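Local atomic coordinates of PT26-6P (Thermococcus sp., PDB entry 2WB7), a protein that is of unknown function but is encoded by a mobile element of Euryarchaea and joins immunoglobulin-like domains to a helical domain. Residues I5-I10 and Y477-K482; D453-A458 and K483-G488; A417-L422 and N460-A465; H276-T281 and I381-N386. All blocks are in the same frame, centred on the assembly; numbering follows the deposited sequence.

Contacts 1, 2 and 3 cluster in and around the helical domain, whereas contact 4 lies in the second immunoglobulin-like domain, and no ligand or active site is known against which to place them. Contacts 1 and 2 share helix 471-499, and their centres are about 12 Å apart; they are tied together by K483 NZ, which forms salt bridges to D9 OD2 (2.9 Å) and D7 OD1 (3.0 Å). Contacts 2 and 3 share helix 442-465, with centres about 11 Å apart, and L422 packs against E485 and A458. Contact 4 stands apart: its centre is about 20 Å from that of contact 2, and their nearest atoms are about 7 Å apart.

Contact 1 of 4, residues I5-I10 and Y477-K482; sequences INDDDI and YLNAAK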
loop_
_atom_site.group_PDB
_atom_site.type_symbol
_atom_site.label_atom_id
_atom_site.label_comp_id
_atom_site.label_asym_id
_atom_site.label_seq_id
_atom_site.Cartn_x
_atom_site.Cartn_y
_atom_site.Cartn_z
ATOM N N ILE A 5 -7.400 -12.731 -32.802
ATOM C CA ILE A 5 -8.794 -12.329 -32.603
ATOM C C ILE A 5 -9.161 -12.073 -31.139
ATOM O O ILE A 5 -9.864 -11.114 -30.836
ATOM C CB ILE A 5 -9.752 -13.372 -33.193
ATOM C CG1 ILE A 5 -9.506 -13.485 -34.693
ATOM C CG2 ILE A 5 -11.213 -13.020 -32.889
ATOM C CD1 ILE A 5 -10.442 -14.430 -35.366
ATOM N N ASN A 6 -8.669 -12.934 -30.248
ATOM C CA ASN A 6 -8.991 -12.894 -28.821
ATOM C C ASN A 6 -7.992 -12.150 -27.956
ATOM O O ASN A 6 -8.300 -11.763 -26.833
ATOM C CB ASN A 6 -9.105 -14.312 -28.283
ATOM C CG ASN A 6 -10.483 -14.881 -28.472
ATOM O OD1 ASN A 6 -11.060 -14.813 -29.566
ATOM N ND2 ASN A 6 -11.038 -15.439 -27.397
ATOM N N ASP A 7 -6.779 -11.990 -28.465
ATOM C CA ASP A 7 -5.721 -11.365 -27.699
ATOM C C ASP A 7 -5.395 -12.169 -26.441
ATOM O O ASP A 7 -5.139 -11.611 -25.386
ATOM C CB ASP A 7 -6.120 -9.937 -27.366
ATOM C CG ASP A 7 -6.655 -9.200 -28.576
ATOM O OD1 ASP A 7 -5.862 -8.876 -29.486
ATOM O OD2 ASP A 7 -7.876 -8.954 -28.627
ATOM N N ASP A 8 -5.383 -13.492 -26.572
ATOM C CA ASP A 8 -4.931 -14.376 -25.505
ATOM C C ASP A 8 -3.430 -14.264 -25.265
ATOM O O ASP A 8 -2.889 -14.920 -24.388
ATOM C CB ASP A 8 -5.282 -15.821 -25.834
ATOM C CG ASP A 8 -6.769 -16.103 -25.700
ATOM O OD1 ASP A 8 -7.325 -15.766 -24.628
ATOM O OD2 ASP A 8 -7.383 -16.661 -26.654
ATOM N N ASP A 9 -2.748 -13.443 -26.047
ATOM C CA ASP A 9 -1.319 -13.255 -25.830
ATOM C C ASP A 9 -1.055 -12.075 -24.909
ATOM O O ASP A 9 0.076 -11.853 -24.484
ATOM C CB ASP A 9 -0.558 -13.096 -27.155
ATOM C CG ASP A 9 -1.079 -11.942 -28.020
ATOM O OD1 ASP A 9 -0.251 -11.298 -28.682
ATOM O OD2 ASP A 9 -2.303 -11.684 -28.072
ATOM N N ILE A 10 -2.100 -11.319 -24.597
ATOM C CA ILE A 10 -1.954 -10.189 -23.687
ATOM C C ILE A 10 -1.797 -10.700 -22.258
ATOM O O ILE A 10 -2.643 -11.433 -21.740
ATOM C CB ILE A 10 -3.145 -9.216 -23.771
ATOM C CG1 ILE A 10 -3.253 -8.656 -25.191
ATOM C CG2 ILE A 10 -3.001 -8.112 -22.736
ATOM C CD1 ILE A 10 -4.389 -7.696 -25.410
ATOM N N TYR A 477 1.360 -9.852 -38.609
ATOM C CA TYR A 477 1.240 -8.446 -38.933
ATOM C C TYR A 477 -0.113 -7.860 -38.515
ATOM O O TYR A 477 -0.187 -6.699 -38.081
ATOM C CB TYR A 477 1.469 -8.213 -40.423
ATOM C CG TYR A 477 2.915 -7.962 -40.800
ATOM C CD1 TYR A 477 3.575 -6.817 -40.360
ATOM C CD2 TYR A 477 3.613 -8.850 -41.620
ATOM C CE1 TYR A 477 4.888 -6.564 -40.708
ATOM C CE2 TYR A 477 4.923 -8.602 -41.981
ATOM C CZ TYR A 477 5.554 -7.454 -41.527
ATOM O OH TYR A 477 6.863 -7.196 -41.868
ATOM N N LEU A 478 -1.181 -8.644 -38.653
ATOM C CA LEU A 478 -2.483 -8.193 -38.175
ATOM C C LEU A 478 -2.419 -7.996 -36.665
ATOM O O LEU A 478 -2.891 -6.997 -36.127
ATOM C CB LEU A 478 -3.573 -9.196 -38.521
ATOM C CG LEU A 478 -3.993 -9.240 -39.985
ATOM C CD1 LEU A 478 -5.083 -10.288 -40.150
ATOM C CD2 LEU A 478 -4.436 -7.853 -40.449
ATOM N N ASN A 479 -1.797 -8.942 -35.979
ATOM C CA ASN A 479 -1.673 -8.841 -34.548
ATOM C C ASN A 479 -0.796 -7.665 -34.087
ATOM O O ASN A 479 -1.165 -6.946 -33.150
ATOM C CB ASN A 479 -1.201 -10.154 -33.955
ATOM C CG ASN A 479 -1.453 -10.217 -32.483
ATOM O OD1 ASN A 479 -0.522 -10.340 -31.683
ATOM N ND2 ASN A 479 -2.714 -10.074 -32.097
ATOM N N ALA A 480 0.349 -7.466 -34.739
ATOM C CA ALA A 480 1.170 -6.292 -34.458
ATOM C C ALA A 480 0.323 -5.060 -34.676
ATOM O O ALA A 480 0.293 -4.160 -33.847
ATOM C CB ALA A 480 2.424 -6.248 -35.343
ATOM N N ALA A 481 -0.377 -5.021 -35.793
ATOM C CA ALA A 481 -1.201 -3.873 -36.104
ATOM C C ALA A 481 -2.288 -3.624 -35.038
ATOM O O ALA A 481 -2.582 -2.482 -34.679
ATOM C CB ALA A 481 -1.814 -4.031 -37.491
ATOM N N LYS A 482 -2.867 -4.697 -34.520
ATOM C CA LYS A 482 -3.900 -4.570 -33.502
ATOM C C LYS A 482 -3.386 -3.952 -32.188
ATOM O O LYS A 482 -3.989 -3.006 -31.639
ATOM C CB LYS A 482 -4.489 -5.937 -33.217
ATOM C CG LYS A 482 -5.885 -5.886 -32.669
ATOM C CD LYS A 482 -6.352 -7.277 -32.358
ATOM C CE LYS A 482 -7.743 -7.288 -31.777
ATOM N NZ LYS A 482 -7.960 -8.650 -31.190
#
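D7 and K482 meet across a gap between an irregular N-terminal segment, closed by a type I turn from D7 to I10, and helix 477-482, where the closest CA atoms, those of I5 and N479, are still 8.2 Å apart. With the main chains this far apart, side chains must bridge the gap, and a buried ion pair does most of that work. K482 puts CG anti to its backbone N (chi1 -155°) and stays extended from there on, so its ammonium reaches across to the loop while D7 comes to meet it from the opposite direction. The grip is bidentate: K482 NZ lies 2.6 Å from D7 OD2 and 2.7 Å from D7 OD1. It enters on the syn side of both oxygens, about 20° out of the carboxylate plane, and the pair of bonds should resist rotation of that group. A weak third bond runs from K482 NZ to the carbonyl I5 O at 3.1 Å, so the same nitrogen also holds the main chain of the loop. Replacing D7 with an alanine would probably leave the buried ammonium of K482 without its bidentate partner and the turn less firmly fastened to the helix. The site is a wider charge network, for D7 also pairs with K241 and K482 with D393, and K483 joins the same cluster. Around it, I5 rests on helix 393-404, D9 and I10 touch helix 503-523, and Y477 touches helix 442-465, so that the N-terminal segment is lodged against the helical domain ahead of helix 21-34.

Contact 2 of 4, residues D453-A458 and K483-G488; sequences DEYKAA and KHEMAG
H484 and Y455 present their rings to opposite helices, and each is met over a face by a small residue. The methyl of A457 sits above the centre of the imidazole, its CB 3.5 Å from the ring centroid and 8° off the normal, a CH-pi contact. At the edge of that ring, in its plane, H484 ND1 donates to E454 OE1 (2.6 Å, N-H...O 160°); the oxygen is met on its syn side but from well out of the carboxylate plane, which is turned 43° from the ring. E454 arrives there through a bend at chi2, which carries its CG past A487 CB. On the phenol, G488 CA lies over one face, displaced toward the rim, 4.2 Å from the Y455 centroid, while E485 CG approaches Y455 CE2 at 3.9 Å. The small residues A457, A458, A487 and G488 suit the close antiparallel approach, in which the axes of 453-458 and 483-488 come within 7.6 Å. Putting a leucine in place of H484 would probably leave E454 OE1 without its donor inside a buried interface. Hydrogen bonds to residues outside the two segments hold the polar ends: H484 NE2 to E524, E454 OE2 to S517 and Y455 OH to D489. Two carboxylates around the imidazole are likely to favour its protonated form. The pair is flanked by helix 503-523, which touches H484, and helix 408-438, which packs on Y455 and E485.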
loop_
_atom_site.group_PDB
_atom_site.type_symbol
_atom_site.label_atom_id
_atom_site.label_comp_id
_atom_site.label_asym_id
_atom_site.label_seq_id
_atom_site.Cartn_x
_atom_site.Cartn_y
_atom_site.Cartn_z
ATOM N N ASP A 453 2.960 7.914 -33.423
ATOM C CA ASP A 453 3.877 6.857 -33.845
ATOM C C ASP A 453 3.271 5.442 -33.782
ATOM O O ASP A 453 3.650 4.554 -34.567
ATOM C CB ASP A 453 5.176 6.895 -33.026
ATOM C CG ASP A 453 5.876 8.251 -33.076
ATOM O OD1 ASP A 453 5.739 8.997 -34.075
ATOM O OD2 ASP A 453 6.593 8.566 -32.104
ATOM N N GLU A 454 2.349 5.214 -32.853
ATOM C CA GLU A 454 1.755 3.886 -32.749
ATOM C C GLU A 454 0.814 3.611 -33.916
ATOM O O GLU A 454 0.911 2.556 -34.575
ATOM C CB GLU A 454 1.051 3.693 -31.412
ATOM C CG GLU A 454 2.017 3.542 -30.258
ATOM C CD GLU A 454 3.031 2.411 -30.475
ATOM O OE1 GLU A 454 2.652 1.246 -30.745
ATOM O OE2 GLU A 454 4.242 2.686 -30.359
ATOM N N TYR A 455 -0.080 4.570 -34.171
ATOM C CA TYR A 455 -1.034 4.464 -35.260
ATOM C C TYR A 455 -0.285 4.292 -36.563
ATOM O O TYR A 455 -0.642 3.442 -37.367
ATOM C CB TYR A 455 -1.932 5.692 -35.318
ATOM C CG TYR A 455 -2.908 5.794 -34.158
ATOM C CD1 TYR A 455 -3.205 7.021 -33.570
ATOM C CD2 TYR A 455 -3.534 4.665 -33.651
ATOM C CE1 TYR A 455 -4.105 7.125 -32.525
ATOM C CE2 TYR A 455 -4.440 4.757 -32.597
ATOM C CZ TYR A 455 -4.720 5.988 -32.037
ATOM O OH TYR A 455 -5.618 6.066 -30.991
ATOM N N LYS A 456 0.760 5.098 -36.762
ATOM C CA LYS A 456 1.646 4.984 -37.936
ATOM C C LYS A 456 2.201 3.573 -38.083
ATOM O O LYS A 456 2.280 3.042 -39.196
ATOM C CB LYS A 456 2.827 5.962 -37.854
ATOM C CG LYS A 456 2.580 7.420 -38.302
ATOM C CD LYS A 456 3.898 7.946 -38.895
ATOM C CE LYS A 456 4.273 9.351 -38.439
ATOM N NZ LYS A 456 4.214 10.354 -39.565
ATOM N N ALA A 457 2.604 2.962 -36.976
ATOM C CA ALA A 457 3.130 1.598 -37.060
ATOM C C ALA A 457 2.041 0.623 -37.495
ATOM O O ALA A 457 2.301 -0.347 -38.223
ATOM C CB ALA A 457 3.706 1.161 -35.730
ATOM N N ALA A 458 0.825 0.859 -37.014
ATOM C CA ALA A 458 -0.283 -0.005 -37.338
ATOM C C ALA A 458 -0.612 0.114 -38.813
ATOM O O ALA A 458 -0.805 -0.891 -39.495
ATOM C CB ALA A 458 -1.478 0.349 -36.502
ATOM N N LYS A 483 -2.273 -4.493 -31.691
ATOM C CA LYS A 483 -1.667 -4.006 -30.457
ATOM C C LYS A 483 -1.121 -2.599 -30.612
ATOM O O LYS A 483 -1.159 -1.813 -29.660
ATOM C CB LYS A 483 -0.541 -4.917 -30.001
ATOM C CG LYS A 483 -0.815 -6.378 -30.175
ATOM C CD LYS A 483 -1.995 -6.877 -29.395
ATOM C CE LYS A 483 -1.764 -8.351 -29.041
ATOM N NZ LYS A 483 -2.927 -9.219 -29.363
ATOM N N HIS A 484 -0.583 -2.284 -31.790
ATOM C CA HIS A 484 -0.162 -0.910 -32.060
ATOM C C HIS A 484 -1.355 0.030 -31.943
ATOM O O HIS A 484 -1.230 1.102 -31.361
ATOM C CB HIS A 484 0.521 -0.744 -33.433
ATOM C CG HIS A 484 1.969 -1.135 -33.451
ATOM N ND1 HIS A 484 2.873 -0.706 -32.500
ATOM C CD2 HIS A 484 2.674 -1.908 -34.312
ATOM C CE1 HIS A 484 4.066 -1.205 -32.768
ATOM N NE2 HIS A 484 3.970 -1.948 -33.856
ATOM N N GLU A 485 -2.513 -0.352 -32.479
ATOM C CA GLU A 485 -3.681 0.518 -32.343
ATOM C C GLU A 485 -4.090 0.683 -30.878
ATOM O O GLU A 485 -4.522 1.763 -30.462
ATOM C CB GLU A 485 -4.886 0.047 -33.158
ATOM C CG GLU A 485 -5.912 1.163 -33.273
ATOM C CD GLU A 485 -7.366 0.700 -33.473
ATOM O OE1 GLU A 485 -7.591 -0.502 -33.721
ATOM O OE2 GLU A 485 -8.278 1.572 -33.383
HETATM N N MSE A 486 -3.955 -0.397 -30.109
HETATM C CA MSE A 486 -4.271 -0.386 -28.685
HETATM C C MSE A 486 -3.333 0.546 -27.922
HETATM O O MSE A 486 -3.766 1.320 -27.052
HETATM C CB MSE A 486 -4.172 -1.799 -28.138
HETATM C CG MSE A 486 -5.311 -2.720 -28.578
HETATM SE SE MSE A 486 -4.825 -4.594 -28.263
HETATM C CE MSE A 486 -6.547 -5.492 -28.368
ATOM N N ALA A 487 -2.044 0.470 -28.266
ATOM C CA ALA A 487 -1.012 1.342 -27.720
ATOM C C ALA A 487 -1.318 2.813 -28.014
ATOM O O ALA A 487 -1.333 3.651 -27.120
ATOM C CB ALA A 487 0.309 0.951 -28.290
ATOM N N GLY A 488 -1.598 3.118 -29.271
ATOM C CA GLY A 488 -1.972 4.459 -29.665
ATOM C C GLY A 488 -3.200 4.932 -28.927
ATOM O O GLY A 488 -3.268 6.091 -28.495
#

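Contact 3 of 4, residues A417-L422 and N460-A465; sequences AMINSL and NDLQKA
L462 makes this an apolar helix-to-helix contact, reaching from helix 442-465 toward M418, I419 and L422 on helix 408-438 in the buried interior of the helical domain. Across the two segments it is almost purely hydrophobic, with no hydrogen bond joining them. The work is divided along the leucine. Its CD1 branch meets M418 CB at 3.7 Å and also L422 CD1 at 3.8 Å, with both partners crossing it at about a right angle. Nearer the backbone, L462 CB lies 4.0 Å from I419 CG1, the two side chains sliding past each other in opposite directions. Helices 408-438 and 442-465 follow one another through a short connection and run antiparallel, forming a helical hairpin; over these segments the angle between them is 172° and the axes are 10.0 Å apart, a spacing bridged by branched and long side chains. M418, present as selenomethionine, begins at the interface but extends away from it, its chain straight beyond CG (chi2 164°), and lies against M391 and helix 393-404. L462 likewise touches M391, while L422 continues along the opposing helix to A458 and I459. At the margin the amide of Q463, swung over by a bend at chi2 (-86°), crosses the tip of I419, with CD1 of I419 4.0 Å from CD of Q463; here the interface meets solvent.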
loop_
_atom_site.group_PDB
_atom_site.type_symbol
_atom_site.label_atom_id
_atom_site.label_comp_id
_atom_site.label_asym_id
_atom_site.label_seq_id
_atom_site.Cartn_x
_atom_site.Cartn_y
_atom_site.Cartn_z
ATOM N N ALA A 417 -9.426 0.360 -46.289
ATOM C CA ALA A 417 -10.510 0.948 -45.504
ATOM C C ALA A 417 -10.045 1.241 -44.078
ATOM O O ALA A 417 -10.251 2.338 -43.541
ATOM C CB ALA A 417 -11.697 0.016 -45.488
HETATM N N MSE A 418 -9.420 0.238 -43.472
HETATM C CA MSE A 418 -8.916 0.333 -42.110
HETATM C C MSE A 418 -7.883 1.420 -41.983
HETATM O O MSE A 418 -7.854 2.133 -40.981
HETATM C CB MSE A 418 -8.289 -0.990 -41.682
HETATM C CG MSE A 418 -9.279 -1.974 -41.117
HETATM SE SE MSE A 418 -8.513 -3.747 -41.063
HETATM C CE MSE A 418 -9.888 -4.618 -40.012
ATOM N N ILE A 419 -7.024 1.522 -42.992
ATOM C CA ILE A 419 -5.971 2.515 -42.993
ATOM C C ILE A 419 -6.525 3.931 -43.012
ATOM O O ILE A 419 -5.969 4.831 -42.389
ATOM C CB ILE A 419 -5.025 2.318 -44.160
ATOM C CG1 ILE A 419 -4.131 1.115 -43.885
ATOM C CG2 ILE A 419 -4.171 3.554 -44.343
ATOM C CD1 ILE A 419 -3.501 0.519 -45.116
ATOM N N ASN A 420 -7.629 4.133 -43.712
ATOM C CA ASN A 420 -8.290 5.432 -43.683
ATOM C C ASN A 420 -8.742 5.796 -42.289
ATOM O O ASN A 420 -8.621 6.937 -41.855
ATOM C CB ASN A 420 -9.478 5.455 -44.639
ATOM C CG ASN A 420 -9.059 5.756 -46.063
ATOM O OD1 ASN A 420 -7.954 6.257 -46.303
ATOM N ND2 ASN A 420 -9.939 5.459 -47.024
ATOM N N SER A 421 -9.265 4.813 -41.581
ATOM C CA SER A 421 -9.725 5.039 -40.231
ATOM C C SER A 421 -8.574 5.397 -39.298
ATOM O O SER A 421 -8.708 6.282 -38.467
ATOM C CB SER A 421 -10.460 3.808 -39.735
ATOM O OG SER A 421 -11.741 3.734 -40.323
ATOM N N LEU A 422 -7.437 4.728 -39.454
ATOM C CA LEU A 422 -6.265 5.035 -38.640
ATOM C C LEU A 422 -5.692 6.411 -38.969
ATOM O O LEU A 422 -5.277 7.162 -38.077
ATOM C CB LEU A 422 -5.195 3.962 -38.798
ATOM C CG LEU A 422 -5.625 2.613 -38.213
ATOM C CD1 LEU A 422 -4.651 1.518 -38.573
ATOM C CD2 LEU A 422 -5.819 2.699 -36.711
ATOM N N ASN A 460 1.367 0.734 -41.071
ATOM C CA ASN A 460 2.412 0.073 -41.804
ATOM C C ASN A 460 2.233 -1.422 -41.777
ATOM O O ASN A 460 2.441 -2.107 -42.785
ATOM C CB ASN A 460 3.773 0.426 -41.220
ATOM C CG ASN A 460 4.902 -0.060 -42.079
ATOM O OD1 ASN A 460 5.076 0.396 -43.205
ATOM N ND2 ASN A 460 5.669 -1.013 -41.565
ATOM N N ASP A 461 1.864 -1.946 -40.612
ATOM C CA ASP A 461 1.628 -3.383 -40.487
ATOM C C ASP A 461 0.472 -3.833 -41.385
ATOM O O ASP A 461 0.565 -4.873 -42.035
ATOM C CB ASP A 461 1.409 -3.775 -39.031
ATOM C CG ASP A 461 2.684 -3.702 -38.221
ATOM O OD1 ASP A 461 3.776 -3.720 -38.812
ATOM O OD2 ASP A 461 2.621 -3.628 -36.987
ATOM N N LEU A 462 -0.593 -3.038 -41.457
ATOM C CA LEU A 462 -1.679 -3.337 -42.393
ATOM C C LEU A 462 -1.189 -3.410 -43.847
ATOM O O LEU A 462 -1.604 -4.305 -44.603
ATOM C CB LEU A 462 -2.854 -2.355 -42.246
ATOM C CG LEU A 462 -3.689 -2.580 -40.969
ATOM C CD1 LEU A 462 -4.755 -1.515 -40.785
ATOM C CD2 LEU A 462 -4.331 -3.976 -40.885
ATOM N N GLN A 463 -0.298 -2.490 -44.227
ATOM C CA GLN A 463 0.271 -2.468 -45.580
ATOM C C GLN A 463 0.999 -3.781 -45.848
ATOM O O GLN A 463 0.830 -4.396 -46.899
ATOM C CB GLN A 463 1.265 -1.325 -45.747
ATOM C CG GLN A 463 0.696 0.092 -45.604
ATOM C CD GLN A 463 0.113 0.642 -46.886
ATOM O OE1 GLN A 463 -0.087 -0.091 -47.851
ATOM N NE2 GLN A 463 -0.153 1.948 -46.909
ATOM N N LYS A 464 1.833 -4.203 -44.908
ATOM C CA LYS A 464 2.593 -5.426 -45.108
ATOM C C LYS A 464 1.691 -6.656 -45.010
ATOM O O LYS A 464 1.870 -7.650 -45.732
ATOM C CB LYS A 464 3.756 -5.512 -44.111
ATOM C CG LYS A 464 4.668 -4.296 -44.126
ATOM C CD LYS A 464 6.015 -4.596 -43.483
ATOM C CE LYS A 464 6.800 -3.325 -43.203
ATOM N NZ LYS A 464 7.043 -2.614 -44.488
ATOM N N ALA A 465 0.721 -6.591 -44.107
ATOM C CA ALA A 465 -0.212 -7.700 -43.930
ATOM C C ALA A 465 -0.795 -8.096 -45.268
ATOM O O ALA A 465 -0.802 -9.269 -45.625
ATOM C CB ALA A 465 -1.311 -7.326 -42.966
#

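Contact 4 of 4, residues H276-T281 and I381-N386; sequences HVLNST and ISVLSN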
loop_
_atom_site.group_PDB
_atom_site.type_symbol
_atom_site.label_atom_id
_atom_site.label_comp_id
_atom_site.label_asym_id
_atom_site.label_seq_id
_atom_site.Cartn_x
_atom_site.Cartn_y
_atom_site.Cartn_z
ATOM N N HIS A 276 -12.263 -0.849 -17.784
ATOM C CA HIS A 276 -12.854 0.345 -17.179
ATOM C C HIS A 276 -13.023 1.402 -18.245
ATOM O O HIS A 276 -12.054 2.009 -18.680
ATOM C CB HIS A 276 -11.941 0.866 -16.070
ATOM C CG HIS A 276 -11.624 -0.164 -15.029
ATOM N ND1 HIS A 276 -12.424 -0.378 -13.926
ATOM C CD2 HIS A 276 -10.607 -1.055 -14.931
ATOM C CE1 HIS A 276 -11.905 -1.343 -13.187
ATOM N NE2 HIS A 276 -10.802 -1.771 -13.774
ATOM N N VAL A 277 -14.258 1.604 -18.686
ATOM C CA VAL A 277 -14.533 2.533 -19.777
ATOM C C VAL A 277 -15.634 3.471 -19.350
ATOM O O VAL A 277 -16.509 3.077 -18.585
ATOM C CB VAL A 277 -15.004 1.793 -21.048
ATOM C CG1 VAL A 277 -15.012 2.741 -22.222
ATOM C CG2 VAL A 277 -14.117 0.588 -21.336
ATOM N N LEU A 278 -15.604 4.705 -19.845
ATOM C CA LEU A 278 -16.680 5.657 -19.553
ATOM C C LEU A 278 -18.031 5.088 -19.986
ATOM O O LEU A 278 -18.124 4.361 -20.976
ATOM C CB LEU A 278 -16.439 7.013 -20.225
ATOM C CG LEU A 278 -15.342 7.910 -19.641
ATOM C CD1 LEU A 278 -15.226 9.224 -20.397
ATOM C CD2 LEU A 278 -15.561 8.164 -18.141
ATOM N N ASN A 279 -19.068 5.436 -19.234
ATOM C CA ASN A 279 -20.415 4.904 -19.431
ATOM C C ASN A 279 -20.546 3.413 -19.281
ATOM O O ASN A 279 -21.598 2.866 -19.593
ATOM C CB ASN A 279 -21.055 5.357 -20.745
ATOM C CG ASN A 279 -21.685 6.718 -20.617
ATOM O OD1 ASN A 279 -22.053 7.150 -19.511
ATOM N ND2 ASN A 279 -21.779 7.431 -21.727
ATOM N N SER A 280 -19.507 2.755 -18.787
ATOM C CA SER A 280 -19.630 1.343 -18.494
ATOM C C SER A 280 -19.515 1.044 -16.987
ATOM O O SER A 280 -19.260 1.942 -16.181
ATOM C CB SER A 280 -18.607 0.570 -19.298
ATOM O OG SER A 280 -19.218 -0.580 -19.853
ATOM N N THR A 281 -19.736 -0.207 -16.609
ATOM C CA THR A 281 -19.738 -0.613 -15.209
ATOM C C THR A 281 -18.584 -1.556 -14.919
ATOM O O THR A 281 -18.281 -2.415 -15.734
ATOM C CB THR A 281 -21.024 -1.382 -14.859
ATOM O OG1 THR A 281 -22.155 -0.512 -14.967
ATOM C CG2 THR A 281 -20.954 -1.924 -13.444
ATOM N N ILE A 381 -6.056 1.682 -11.301
ATOM C CA ILE A 381 -6.894 1.443 -12.460
ATOM C C ILE A 381 -6.752 2.612 -13.413
ATOM O O ILE A 381 -6.074 3.595 -13.119
ATOM C CB ILE A 381 -8.387 1.251 -12.081
ATOM C CG1 ILE A 381 -8.922 2.439 -11.271
ATOM C CG2 ILE A 381 -8.586 -0.023 -11.302
ATOM C CD1 ILE A 381 -9.813 3.422 -12.072
ATOM N N SER A 382 -7.374 2.495 -14.569
ATOM C CA SER A 382 -7.500 3.634 -15.455
ATOM C C SER A 382 -8.839 3.522 -16.166
ATOM O O SER A 382 -9.228 2.434 -16.608
ATOM C CB SER A 382 -6.380 3.647 -16.476
ATOM O OG SER A 382 -6.658 4.619 -17.469
ATOM N N VAL A 383 -9.555 4.634 -16.255
ATOM C CA VAL A 383 -10.817 4.619 -16.963
ATOM C C VAL A 383 -10.609 5.190 -18.346
ATOM O O VAL A 383 -10.191 6.323 -18.486
ATOM C CB VAL A 383 -11.875 5.398 -16.234
ATOM C CG1 VAL A 383 -13.142 5.378 -17.045
ATOM C CG2 VAL A 383 -12.091 4.804 -14.828
ATOM N N LEU A 384 -10.865 4.388 -19.367
ATOM C CA LEU A 384 -10.632 4.805 -20.752
ATOM C C LEU A 384 -11.875 5.440 -21.359
ATOM O O LEU A 384 -12.999 5.197 -20.903
ATOM C CB LEU A 384 -10.216 3.610 -21.611
ATOM C CG LEU A 384 -8.980 2.856 -21.140
ATOM C CD1 LEU A 384 -8.898 1.554 -21.841
ATOM C CD2 LEU A 384 -7.740 3.663 -21.401
ATOM N N SER A 385 -11.673 6.245 -22.399
ATOM C CA SER A 385 -12.795 6.801 -23.169
ATOM C C SER A 385 -12.922 6.047 -24.492
ATOM O O SER A 385 -11.964 5.418 -24.945
ATOM C CB SER A 385 -12.575 8.287 -23.433
ATOM O OG SER A 385 -11.506 8.476 -24.345
ATOM N N ASN A 386 -14.093 6.102 -25.117
ATOM C CA ASN A 386 -14.272 5.408 -26.385
ATOM C C ASN A 386 -13.418 6.007 -27.501
ATOM O O ASN A 386 -13.619 7.140 -27.899
ATOM C CB ASN A 386 -15.744 5.368 -26.807
ATOM C CG ASN A 386 -15.958 4.536 -28.077
ATOM O OD1 ASN A 386 -14.993 4.057 -28.688
ATOM N ND2 ASN A 386 -17.215 4.360 -28.472
#
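H276 and L384 open a pair of main-chain hydrogen bonds that joins two loops in parallel. L384 N donates to H276 O (2.7 Å, N-H...O 170°), with the donor tilted 22° from the carbonyl plane. L278 N then returns a bond to L384 O at 2.9 Å, this one nearly along the C=O axis. Together they form a single parallel beta bridge of V277 with L384, although neither segment is a regular strand there. The same two oxygens receive weaker CA-H...O contacts: V383 CA lies 3.4 Å from H276 O, and V277 CA lies 3.3 Å from L384 O. Apolar contacts fill in beside the bridge. The CD2 branch of L278 crosses CG1 of V383 at about a right angle, 3.8 Å away, and L278 CD1 reaches S385 CB at 4.1 Å. V383 turns CG1 toward L278 because that methyl stands anti to the backbone N (chi1 178°), leaving CG2 beside H276 CB. Aromatic contact is slighter: I381 CG2 makes an off-centre CH-pi approach to the imidazole of H276, 4.2 Å from its centroid, while ND1 of that ring is bonded to Y344. The bridge lies where the chain leaves strand 370-379 for helix 393-404, and K497, N493 and D509 of the helical domain bond to V383, S385 and S382. Because its two hydrogen bonds come from the backbone, the clasp between the loops probably depends chiefly on main-chain geometry, the side chains packing beside it.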